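Long-range contacts in AxyAgu115A (Amphibacillus xylanus NBRC 15112, PDB 6NPS), which probably acts as a family GH115 alpha-glucuronidase, hydrolysing glucuronic acid side groups from xylan-type hemicelluloses: residues Ser425-Lys430 with Gly512-Ala517; Gln488-Gln493 with Lys505-Leu510. The protein carries 3 engineered substitutions. One frame throughout, in Å; residues are numbered along the deposited sequence.

How the interactions relate
Read from the N terminus, the chain first reaches 425-430, which in sequence follows strand 405-410 of the parallel barrel sheet and leads into helix 428-440, before strand 446-450. It then completes that last strand and enters a helical stretch. Helix 482-494 supplies 488-493, and helix 500-519 returns at 505-510 to meet it, so interaction 2 closes a short loop of 11 residues. Farther along the same helix, 512-517 closes interaction 1 over 81 residues, a long loop that encloses the short one. The example illustrates how one helix, 500-519, can serve two contacts along its length, tying its preceding helix and the barrel together.

Interaction 1: residues Ser425-Lys430 with Gly512-Ala517; sequences SSYLPK and GYTKIA
Opposite faces of the Tyr427 ring are taken by Pro429 and Lys515: Pro429 CD sits 3.5 Å above the plane, over the ring centre, while Lys515 CA makes a CH-pi contact 4.0 Å from the centroid. At the edge, in the plane, Thr514 OG1 meets Tyr427 CD1 at 3.4 Å. A second ring, that of Tyr513, carries Thr514 CG2 over one face, towards its rim. With CG anti to the backbone N (chi1 -175°), Tyr427 extends its ring past the helix backbone, and the aliphatic chain of Lys515 slants across it, reaching the hydroxyl, with Lys515 CD 3.7 Å from Tyr427 OH. Both polar ends then turn to one loop: Tyr427 OH bonds to Gly822 O, and the ammonium of Lys515 is gripped by the carbonyls of Gly822, Gly824 and Thr826. With an alanine in place of Tyr427, the Lys515 chain would probably lose the surface that steadies it and Gly822 O one of its partners. No direct hydrogen bond joins the two segments; a water does so instead, donating to Thr514 OG1 at 2.8 Å and accepting from Leu428 N at 3.1 Å, just after the N-cap residue Tyr427. The same Thr514 hydroxyl bonds back to Leu510 O within its helix. Farther along, the packing is close and apolar, Ser425 CB lying 3.7 Å from Ala517 CB, while Ser425 OG turns to Arg521. In the TIM-barrel family fold, this contact sets the entrance of helix 428-440 against helix 500-519. Leu428 also leans on helix 482-494, Tyr513 on helix 564-596 and Ile516 on helix 537-558, and the Gly822-Thr826 loop comes from between strands 814-821 and 828-833.

Interaction 2: residues Gln488-Gln493 with Lys505-Leu510; sequences QWIEQQ and KVFELL
Trp489 O is approached twice by Gln493, by its backbone N at 3.1 Å and weakly by its amide NE2 at 3.3 Å, and the same amide nitrogen lies over one face of the indole. The six-membered ring of the indole reaches across the contact: Trp489 CZ3 meets Leu510 CD1 at 3.6 Å, the two side chains crossing at about a right angle. Ile490 carries most of the contact. Its CG1 branch, turned anti to the carbonyl carbon (chi1 -70°), reaches Leu510 CD1 tip to tip at 3.8 Å and touches Val506 CG1 at 3.7 Å. The segments belong to consecutive helices, 482-494 and 500-519, joined by a short linker; the axes of 488-493 and 505-510 approach to 10.3 Å, with 120° between their N-to-C directions. That is a case of helices packed through one large apolar residue inserted between several on the partner. Ile490 CD1 goes deepest, to 3.5 Å from Phe507 CA, near the plane of the Phe507 ring at its edge. That ring leads away to Lys487, with which it makes a cation-pi pair, while Val506 also packs on Leu555 of helix 537-558 and Val571 of helix 564-596.

Interaction 1: residues Ser425-Lys430 with Gly512-Ala517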
# COMPACT_ATOMS: atom_id res chain seq x y z
N SER A 425 -28.53 8.64 -3.25
CA SER A 425 -27.81 7.59 -3.98
C SER A 425 -28.72 6.39 -4.23
O SER A 425 -28.22 5.28 -4.45
CB SER A 425 -26.55 7.17 -3.21
OG SER A 425 -26.90 6.80 -1.88
N SER A 426 -30.05 6.58 -4.18
CA SER A 426 -31.03 5.55 -4.46
C SER A 426 -31.50 5.61 -5.92
O SER A 426 -31.47 6.65 -6.58
CB SER A 426 -32.22 5.64 -3.52
OG SER A 426 -31.75 5.62 -2.15
N TYR A 427 -31.96 4.47 -6.41
CA TYR A 427 -32.13 4.25 -7.84
C TYR A 427 -33.51 3.66 -8.06
O TYR A 427 -33.82 2.62 -7.47
CB TYR A 427 -31.01 3.30 -8.30
CG TYR A 427 -30.90 3.00 -9.79
CD1 TYR A 427 -30.80 4.01 -10.71
CD2 TYR A 427 -30.88 1.67 -10.23
CE1 TYR A 427 -30.72 3.69 -12.12
CE2 TYR A 427 -30.79 1.35 -11.58
CZ TYR A 427 -30.69 2.36 -12.52
OH TYR A 427 -30.60 2.02 -13.85
N LEU A 428 -34.33 4.29 -8.91
CA LEU A 428 -35.73 3.88 -9.01
C LEU A 428 -35.94 2.41 -9.33
O LEU A 428 -36.82 1.80 -8.70
CB LEU A 428 -36.47 4.76 -10.04
CG LEU A 428 -36.61 6.25 -9.66
CD1 LEU A 428 -37.77 6.89 -10.48
CD2 LEU A 428 -36.84 6.51 -8.17
N PRO A 429 -35.20 1.79 -10.26
CA PRO A 429 -35.44 0.36 -10.54
C PRO A 429 -35.32 -0.53 -9.34
O PRO A 429 -36.08 -1.50 -9.20
CB PRO A 429 -34.34 0.02 -11.58
CG PRO A 429 -34.19 1.32 -12.33
CD PRO A 429 -34.29 2.40 -11.27
N LYS A 430 -34.35 -0.24 -8.46
CA LYS A 430 -34.19 -1.01 -7.24
C LYS A 430 -35.35 -0.76 -6.28
O LYS A 430 -35.90 -1.71 -5.69
CB LYS A 430 -32.87 -0.62 -6.59
CG LYS A 430 -32.65 -1.17 -5.17
CD LYS A 430 -32.22 -2.60 -5.18
CE LYS A 430 -31.84 -3.07 -3.75
NZ LYS A 430 -30.41 -2.85 -3.40
N GLY A 512 -28.58 8.68 -15.04
CA GLY A 512 -27.14 8.57 -14.98
C GLY A 512 -26.54 8.65 -13.59
O GLY A 512 -25.86 7.70 -13.18
N TYR A 513 -26.73 9.75 -12.87
CA TYR A 513 -26.05 9.86 -11.58
C TYR A 513 -26.57 8.83 -10.58
O TYR A 513 -25.80 8.29 -9.78
CB TYR A 513 -26.13 11.31 -11.03
CG TYR A 513 -27.26 11.61 -10.06
CD1 TYR A 513 -27.19 11.22 -8.72
CD2 TYR A 513 -28.38 12.37 -10.47
CE1 TYR A 513 -28.23 11.52 -7.82
CE2 TYR A 513 -29.44 12.67 -9.55
CZ TYR A 513 -29.34 12.23 -8.24
OH TYR A 513 -30.38 12.52 -7.34
N THR A 514 -27.88 8.51 -10.63
CA THR A 514 -28.39 7.60 -9.60
C THR A 514 -27.91 6.17 -9.81
O THR A 514 -27.68 5.45 -8.83
CB THR A 514 -29.94 7.64 -9.50
OG1 THR A 514 -30.57 7.38 -10.78
CG2 THR A 514 -30.44 8.98 -8.93
N LYS A 515 -27.75 5.75 -11.07
CA LYS A 515 -27.16 4.43 -11.33
C LYS A 515 -25.73 4.34 -10.77
O LYS A 515 -25.38 3.38 -10.08
CB LYS A 515 -27.15 4.09 -12.84
CG LYS A 515 -26.84 2.58 -12.95
CD LYS A 515 -26.89 2.01 -14.31
CE LYS A 515 -26.42 0.54 -14.29
NZ LYS A 515 -27.46 -0.48 -14.08
N ILE A 516 -24.90 5.34 -11.07
CA ILE A 516 -23.52 5.34 -10.59
C ILE A 516 -23.44 5.47 -9.05
O ILE A 516 -22.72 4.72 -8.39
CB ILE A 516 -22.73 6.44 -11.31
CG1 ILE A 516 -22.61 6.09 -12.81
CG2 ILE A 516 -21.34 6.64 -10.63
CD1 ILE A 516 -22.51 7.32 -13.65
N ALA A 517 -24.21 6.39 -8.46
CA ALA A 517 -24.20 6.52 -7.01
C ALA A 517 -24.64 5.24 -6.32
O ALA A 517 -24.10 4.88 -5.26
CB ALA A 517 -25.09 7.68 -6.53
O HOH W 1 -33.24 6.75 -10.38

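Interaction 2: residues Gln488-Gln493 with Lys505-Leu510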
# COMPACT_ATOMS: atom_id res chain seq x y z
N GLN A 488 -41.94 11.59 -16.75
CA GLN A 488 -43.11 12.34 -16.29
C GLN A 488 -42.75 13.27 -15.13
O GLN A 488 -43.32 14.38 -15.01
CB GLN A 488 -44.23 11.37 -15.86
CG GLN A 488 -44.90 10.78 -17.11
CD GLN A 488 -45.96 9.73 -16.82
OE1 GLN A 488 -46.80 9.89 -15.93
NE2 GLN A 488 -45.94 8.66 -17.61
N TRP A 489 -41.84 12.85 -14.27
CA TRP A 489 -41.44 13.72 -13.17
C TRP A 489 -40.68 14.93 -13.70
O TRP A 489 -40.87 16.05 -13.21
CB TRP A 489 -40.61 12.91 -12.18
CG TRP A 489 -40.22 13.61 -10.91
CD1 TRP A 489 -40.93 13.61 -9.71
CD2 TRP A 489 -39.01 14.33 -10.67
NE1 TRP A 489 -40.22 14.32 -8.76
CE2 TRP A 489 -39.05 14.77 -9.32
CE3 TRP A 489 -37.88 14.65 -11.46
CZ2 TRP A 489 -38.01 15.52 -8.75
CZ3 TRP A 489 -36.87 15.41 -10.91
CH2 TRP A 489 -36.93 15.84 -9.56
N ILE A 490 -39.82 14.73 -14.70
CA ILE A 490 -39.10 15.86 -15.33
C ILE A 490 -40.09 16.84 -15.96
O ILE A 490 -39.95 18.06 -15.81
CB ILE A 490 -38.09 15.32 -16.36
CG1 ILE A 490 -36.97 14.63 -15.62
CG2 ILE A 490 -37.56 16.47 -17.29
CD1 ILE A 490 -36.19 13.65 -16.50
N GLU A 491 -41.11 16.34 -16.65
CA GLU A 491 -42.12 17.21 -17.25
C GLU A 491 -42.83 18.04 -16.18
O GLU A 491 -43.12 19.23 -16.39
CB GLU A 491 -43.13 16.38 -18.02
CG GLU A 491 -44.03 17.19 -18.92
CD GLU A 491 -43.27 17.75 -20.10
OE1 GLU A 491 -43.60 18.86 -20.57
OE2 GLU A 491 -42.32 17.07 -20.53
N GLN A 492 -43.12 17.42 -15.04
CA GLN A 492 -43.81 18.09 -13.94
C GLN A 492 -42.98 19.23 -13.36
O GLN A 492 -43.52 20.29 -13.01
CB GLN A 492 -44.15 17.05 -12.87
CG GLN A 492 -44.93 17.50 -11.67
CD GLN A 492 -45.25 16.29 -10.76
OE1 GLN A 492 -44.35 15.71 -10.13
NE2 GLN A 492 -46.51 15.88 -10.74
N GLN A 493 -41.65 19.05 -13.24
CA GLN A 493 -40.81 20.13 -12.75
C GLN A 493 -40.44 21.15 -13.83
O GLN A 493 -40.22 22.32 -13.51
CB GLN A 493 -39.51 19.60 -12.15
CG GLN A 493 -39.61 18.36 -11.31
CD GLN A 493 -40.78 18.37 -10.37
OE1 GLN A 493 -41.12 19.41 -9.80
NE2 GLN A 493 -41.42 17.21 -10.20
N LYS A 505 -32.02 15.37 -21.96
CA LYS A 505 -30.73 15.48 -21.30
C LYS A 505 -30.91 15.40 -19.78
O LYS A 505 -30.11 14.74 -19.10
CB LYS A 505 -30.05 16.78 -21.72
CG LYS A 505 -29.53 16.71 -23.19
CD LYS A 505 -28.95 18.05 -23.64
CE LYS A 505 -28.44 17.91 -25.07
NZ LYS A 505 -27.80 19.16 -25.49
N VAL A 506 -31.95 16.05 -19.24
CA VAL A 506 -32.23 15.91 -17.80
C VAL A 506 -32.44 14.45 -17.44
O VAL A 506 -31.96 13.97 -16.41
CB VAL A 506 -33.45 16.76 -17.39
CG1 VAL A 506 -33.82 16.46 -15.90
CG2 VAL A 506 -33.13 18.24 -17.60
N PHE A 507 -33.14 13.70 -18.30
CA PHE A 507 -33.32 12.27 -18.03
C PHE A 507 -31.97 11.54 -17.98
O PHE A 507 -31.73 10.74 -17.07
CB PHE A 507 -34.23 11.63 -19.08
CG PHE A 507 -34.34 10.15 -18.92
CD1 PHE A 507 -35.11 9.60 -17.89
CD2 PHE A 507 -33.59 9.29 -19.71
CE1 PHE A 507 -35.17 8.24 -17.70
CE2 PHE A 507 -33.65 7.92 -19.53
CZ PHE A 507 -34.45 7.39 -18.51
N GLU A 508 -31.07 11.81 -18.95
CA GLU A 508 -29.73 11.21 -18.87
C GLU A 508 -29.04 11.52 -17.55
O GLU A 508 -28.32 10.66 -17.02
CB GLU A 508 -28.85 11.72 -20.01
CG GLU A 508 -29.27 11.27 -21.40
CD GLU A 508 -28.26 11.72 -22.46
OE1 GLU A 508 -27.08 11.27 -22.42
OE2 GLU A 508 -28.63 12.53 -23.34
N LEU A 509 -29.16 12.76 -17.05
CA LEU A 509 -28.48 13.16 -15.81
C LEU A 509 -29.03 12.41 -14.61
O LEU A 509 -28.27 11.89 -13.79
CB LEU A 509 -28.63 14.68 -15.56
CG LEU A 509 -27.91 15.56 -16.57
CD1 LEU A 509 -28.17 17.03 -16.32
CD2 LEU A 509 -26.41 15.26 -16.52
N LEU A 510 -30.37 12.37 -14.48
CA LEU A 510 -30.98 11.79 -13.27
C LEU A 510 -30.80 10.28 -13.25
O LEU A 510 -30.40 9.70 -12.23
CB LEU A 510 -32.48 12.12 -13.20
CG LEU A 510 -32.87 13.59 -13.13
CD1 LEU A 510 -34.40 13.74 -12.98
CD2 LEU A 510 -32.15 14.17 -11.94